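Local coordinates for septation protein imp2 (Schizosaccharomyces pombe, PDB 5C1F), which is required for normal septation in fission yeast and takes part in disassembling the medial ring, its F-BAR domain binding membrane phospholipids, at residues R44-E49 with L95-D99; E81-M85 with A243-I247. One frame throughout, in Å; residues are numbered along the deposited sequence.

Interaction 1 of 2, residues R44-E49 with L95-D99; sequences RANIEE and LLQDD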
# COMPACT_ATOMS: atom_id res chain seq x y z
N ARG A 44 -2.11 -4.27 -10.29
CA ARG A 44 -2.42 -4.37 -8.87
C ARG A 44 -1.22 -4.89 -8.07
O ARG A 44 -0.99 -4.47 -6.93
CB ARG A 44 -3.63 -5.28 -8.65
CG ARG A 44 -4.08 -5.38 -7.21
CD ARG A 44 -4.40 -4.02 -6.62
NE ARG A 44 -4.74 -4.11 -5.20
CZ ARG A 44 -3.85 -4.07 -4.22
NH1 ARG A 44 -2.56 -3.93 -4.50
NH2 ARG A 44 -4.24 -4.17 -2.96
N ALA A 45 -0.46 -5.79 -8.68
CA ALA A 45 0.72 -6.36 -8.03
C ALA A 45 1.86 -5.34 -7.98
O ALA A 45 2.55 -5.23 -6.97
CB ALA A 45 1.17 -7.61 -8.76
N ASN A 46 2.04 -4.60 -9.07
CA ASN A 46 3.08 -3.58 -9.12
C ASN A 46 2.77 -2.43 -8.18
O ASN A 46 3.67 -1.85 -7.57
CB ASN A 46 3.26 -3.06 -10.54
CG ASN A 46 4.16 -3.96 -11.38
OD1 ASN A 46 5.02 -4.66 -10.85
ND2 ASN A 46 3.95 -3.95 -12.69
N ILE A 47 1.49 -2.10 -8.06
CA ILE A 47 1.04 -1.10 -7.09
C ILE A 47 1.44 -1.54 -5.68
O ILE A 47 1.97 -0.74 -4.90
CB ILE A 47 -0.49 -0.89 -7.16
CG1 ILE A 47 -0.87 -0.22 -8.48
CG2 ILE A 47 -0.97 -0.05 -5.98
CD1 ILE A 47 -2.37 -0.06 -8.68
N GLU A 48 1.20 -2.81 -5.37
CA GLU A 48 1.53 -3.34 -4.06
C GLU A 48 3.04 -3.35 -3.82
O GLU A 48 3.50 -3.05 -2.72
CB GLU A 48 0.98 -4.76 -3.90
CG GLU A 48 1.00 -5.27 -2.47
CD GLU A 48 -0.07 -4.62 -1.60
OE1 GLU A 48 -0.89 -3.85 -2.14
OE2 GLU A 48 -0.10 -4.89 -0.38
N GLU A 49 3.80 -3.69 -4.85
CA GLU A 49 5.25 -3.76 -4.75
C GLU A 49 5.85 -2.38 -4.46
O GLU A 49 6.66 -2.23 -3.55
CB GLU A 49 5.85 -4.34 -6.03
CG GLU A 49 7.36 -4.56 -5.96
CD GLU A 49 7.92 -5.16 -7.24
OE1 GLU A 49 7.13 -5.44 -8.17
OE2 GLU A 49 9.15 -5.34 -7.33
N LEU A 95 3.28 -12.67 -4.05
CA LEU A 95 2.23 -13.67 -4.21
C LEU A 95 1.16 -13.20 -5.20
O LEU A 95 0.59 -14.01 -5.93
CB LEU A 95 1.60 -14.01 -2.85
CG LEU A 95 2.54 -14.68 -1.84
CD1 LEU A 95 1.89 -14.77 -0.46
CD2 LEU A 95 2.96 -16.06 -2.32
N LEU A 96 0.90 -11.89 -5.22
CA LEU A 96 -0.03 -11.33 -6.19
C LEU A 96 0.47 -11.58 -7.61
O LEU A 96 -0.32 -11.79 -8.53
CB LEU A 96 -0.24 -9.84 -5.95
CG LEU A 96 -1.15 -9.42 -4.79
CD1 LEU A 96 -1.20 -7.90 -4.67
CD2 LEU A 96 -2.55 -9.99 -4.96
N GLN A 97 1.79 -11.55 -7.78
CA GLN A 97 2.38 -11.81 -9.08
C GLN A 97 2.38 -13.29 -9.41
O GLN A 97 1.96 -13.68 -10.50
CB GLN A 97 3.81 -11.25 -9.14
CG GLN A 97 3.85 -9.79 -9.55
CD GLN A 97 5.09 -9.06 -9.08
OE1 GLN A 97 6.02 -9.67 -8.55
NE2 GLN A 97 5.12 -7.74 -9.28
N ASP A 98 2.83 -14.12 -8.47
CA ASP A 98 2.99 -15.55 -8.73
C ASP A 98 1.69 -16.33 -8.70
O ASP A 98 1.45 -17.17 -9.57
CB ASP A 98 3.97 -16.15 -7.72
CG ASP A 98 5.36 -15.54 -7.82
OD1 ASP A 98 5.73 -15.09 -8.92
OD2 ASP A 98 6.07 -15.49 -6.79
N ASP A 99 0.84 -16.07 -7.72
CA ASP A 99 -0.37 -16.87 -7.53
C ASP A 99 -1.61 -16.28 -8.21
O ASP A 99 -2.58 -16.99 -8.45
CB ASP A 99 -0.66 -17.07 -6.04
CG ASP A 99 0.43 -17.83 -5.33
OD1 ASP A 99 1.24 -18.49 -6.02
OD2 ASP A 99 0.48 -17.76 -4.09
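In the antiparallel helical bundle of the F-BAR domain, Ala45 of helix 18-59 packs against Leu96 and Gln97 of helix 69-155. The two short segments run at 153° to each other with their axes 9.0 Å apart. Ala45 and Leu96 are the nearest pair, CA to CA 5.4 Å, and the alanine methyl points at the facing helix. There it fits between two neighbours: Ala45 CB lies 3.9 Å from Leu96 CB and only 3.5 Å from Gln97 CG. Leu96 then reaches past the alanine, and its CD1 meets Glu48 CB at 3.9 Å and lies over one face of the Arg44 guanidinium. A bend at chi2 (57°) sends that guanidinium along its own helix to Glu48, one turn on, where Arg44 NH1 forms a salt bridge with Glu48 OE1 at 2.9 Å, the oxygen in the guanidinium plane but the donor tilted out of the carboxylate plane on its anti side. Glu48 OE1 also bonds across the dimer to Tyr51 OH of the second subunit, while OE2 bonds to His89 of the same chain, and Phe229 of helix 162-252 covers Arg44 and Leu96. On the other side of Ala45 the extended Gln97 chain carries its amide toward helix 18-59, and Gln97 NE2 donates to Glu49 OE1 over 3.2 Å. A leucine in place of Gln97 would probably leave Glu49 OE1 without its donor from helix 69-155. NE2 comes from above the carboxylate plane, the amide and carboxylate planes standing 75° apart.

Interaction 2 of 2, residues E81-M85 with A243-I247; sequences EVDNM and ACERI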
# COMPACT_ATOMS: atom_id res chain seq x y z
N GLU A 81 8.11 -1.96 13.37
CA GLU A 81 6.83 -2.57 13.01
C GLU A 81 6.33 -2.04 11.67
O GLU A 81 5.61 -2.75 10.95
CB GLU A 81 5.78 -2.35 14.11
CG GLU A 81 6.03 -3.17 15.37
CD GLU A 81 6.04 -4.69 15.13
OE1 GLU A 81 5.62 -5.14 14.05
OE2 GLU A 81 6.47 -5.43 16.04
N VAL A 82 6.70 -0.81 11.33
CA VAL A 82 6.43 -0.29 10.00
C VAL A 82 7.26 -1.08 8.99
O VAL A 82 6.81 -1.36 7.87
CB VAL A 82 6.74 1.23 9.90
CG1 VAL A 82 6.86 1.68 8.46
CG2 VAL A 82 5.67 2.03 10.64
N ASP A 83 8.46 -1.47 9.40
CA ASP A 83 9.32 -2.32 8.58
C ASP A 83 8.70 -3.70 8.40
O ASP A 83 8.74 -4.27 7.31
CB ASP A 83 10.71 -2.44 9.21
CG ASP A 83 11.75 -2.97 8.23
OD1 ASP A 83 11.52 -2.91 7.01
OD2 ASP A 83 12.81 -3.45 8.70
N ASN A 84 8.12 -4.24 9.47
CA ASN A 84 7.43 -5.53 9.39
C ASN A 84 6.24 -5.47 8.44
O ASN A 84 5.93 -6.43 7.75
CB ASN A 84 6.98 -5.99 10.77
CG ASN A 84 8.12 -6.58 11.58
OD1 ASN A 84 9.10 -7.08 11.03
ND2 ASN A 84 7.99 -6.52 12.90
N MET A 85 5.58 -4.32 8.42
CA MET A 85 4.47 -4.13 7.50
C MET A 85 4.97 -4.07 6.06
O MET A 85 4.35 -4.62 5.16
CB MET A 85 3.69 -2.86 7.87
CG MET A 85 2.85 -3.02 9.13
SD MET A 85 1.83 -1.58 9.51
CE MET A 85 2.64 -0.96 10.98
N ALA A 243 0.77 -5.95 13.60
CA ALA A 243 1.90 -5.05 13.81
C ALA A 243 1.48 -3.80 14.58
O ALA A 243 2.19 -3.33 15.47
CB ALA A 243 2.54 -4.68 12.48
N CYS A 244 0.31 -3.26 14.22
CA CYS A 244 -0.24 -2.10 14.91
C CYS A 244 -0.52 -2.41 16.37
O CYS A 244 -0.28 -1.58 17.24
CB CYS A 244 -1.52 -1.63 14.23
SG CYS A 244 -1.25 -0.89 12.62
N GLU A 245 -1.03 -3.61 16.62
CA GLU A 245 -1.38 -4.03 17.96
C GLU A 245 -0.13 -4.11 18.83
O GLU A 245 -0.15 -3.75 20.00
CB GLU A 245 -2.11 -5.37 17.95
CG GLU A 245 -2.91 -5.64 19.21
CD GLU A 245 -4.11 -4.72 19.34
OE1 GLU A 245 -4.98 -4.73 18.44
OE2 GLU A 245 -4.19 -3.99 20.35
N ARG A 246 0.97 -4.56 18.24
CA ARG A 246 2.23 -4.65 18.97
C ARG A 246 2.77 -3.26 19.31
O ARG A 246 3.36 -3.07 20.37
CB ARG A 246 3.26 -5.46 18.17
CG ARG A 246 2.93 -6.95 18.08
CD ARG A 246 4.08 -7.80 17.53
NE ARG A 246 4.39 -7.49 16.14
CZ ARG A 246 3.81 -8.07 15.09
NH1 ARG A 246 2.88 -9.00 15.27
NH2 ARG A 246 4.17 -7.72 13.86
N ILE A 247 2.55 -2.29 18.43
CA ILE A 247 2.94 -0.91 18.72
C ILE A 247 2.15 -0.39 19.92
O ILE A 247 2.72 0.18 20.85
CB ILE A 247 2.71 0.03 17.51
CG1 ILE A 247 3.58 -0.41 16.33
CG2 ILE A 247 3.03 1.46 17.89
CD1 ILE A 247 3.30 0.35 15.04
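Glu81 OE1 accepts two hydrogen bonds, one from Arg246 NH2 across the helix interface at 3.0 Å and one from Asn84 ND2 on its own helix, also at 3.0 Å. The two donors come from opposite faces of the carboxylate plane, and the asparagine bond is nearly straight at 175°. Arg246 holds the carboxylate side-on, because its NE also donates to Glu81 OE2 at 2.9 Å, making a two-pronged salt bridge. The flat groups are not coplanar: OE2 lies in the guanidinium plane, yet NE stands above the plane of the carboxylate, the two planes being 53° apart. With both oxygens engaged and Asn84 bracing one of them, the carboxylate should have little freedom to rotate. A bend at chi2 (-60°) folds the Glu81 chain across Ala243, whose CB touches OE1. Nearer the backbone of Glu81 and along Met85 the contact is apolar. Glu81 CB rests on Ile247 CG1 at 3.7 Å, and Met85 lays CG 3.8 Å from Ala243 CB while its bent end brings CE near Cys244 SG and Ile247 CD1. The segments are almost exactly antiparallel, as expected of helices 69-155 and 162-252 in the F-BAR bundle. Met55 of helix 18-59 packs on Met85, and Ile233 and Thr230 of the second subunit pack on Met85 and Ile247 respectively, so the apolar side also faces the dimer interface.

The two contacts lie 21 Å apart between centres, with nearest atoms about 7 Å apart and no direct touch. Helix 69-155 is common to both: it meets helix 18-59 through 95-99 in interaction 1 and helix 162-252 through 81-85 in interaction 2. Along the chain the segments alternate, in the order 44-49, 81-85, 95-99 and 243-247, so this one long helix is tied to an earlier partner at one level and to a later one at another. Both contacts also touch the second subunit. Together they join packing within the chain to the dimer interface of the elongated F-BAR domain, the part of the protein associated with membrane binding.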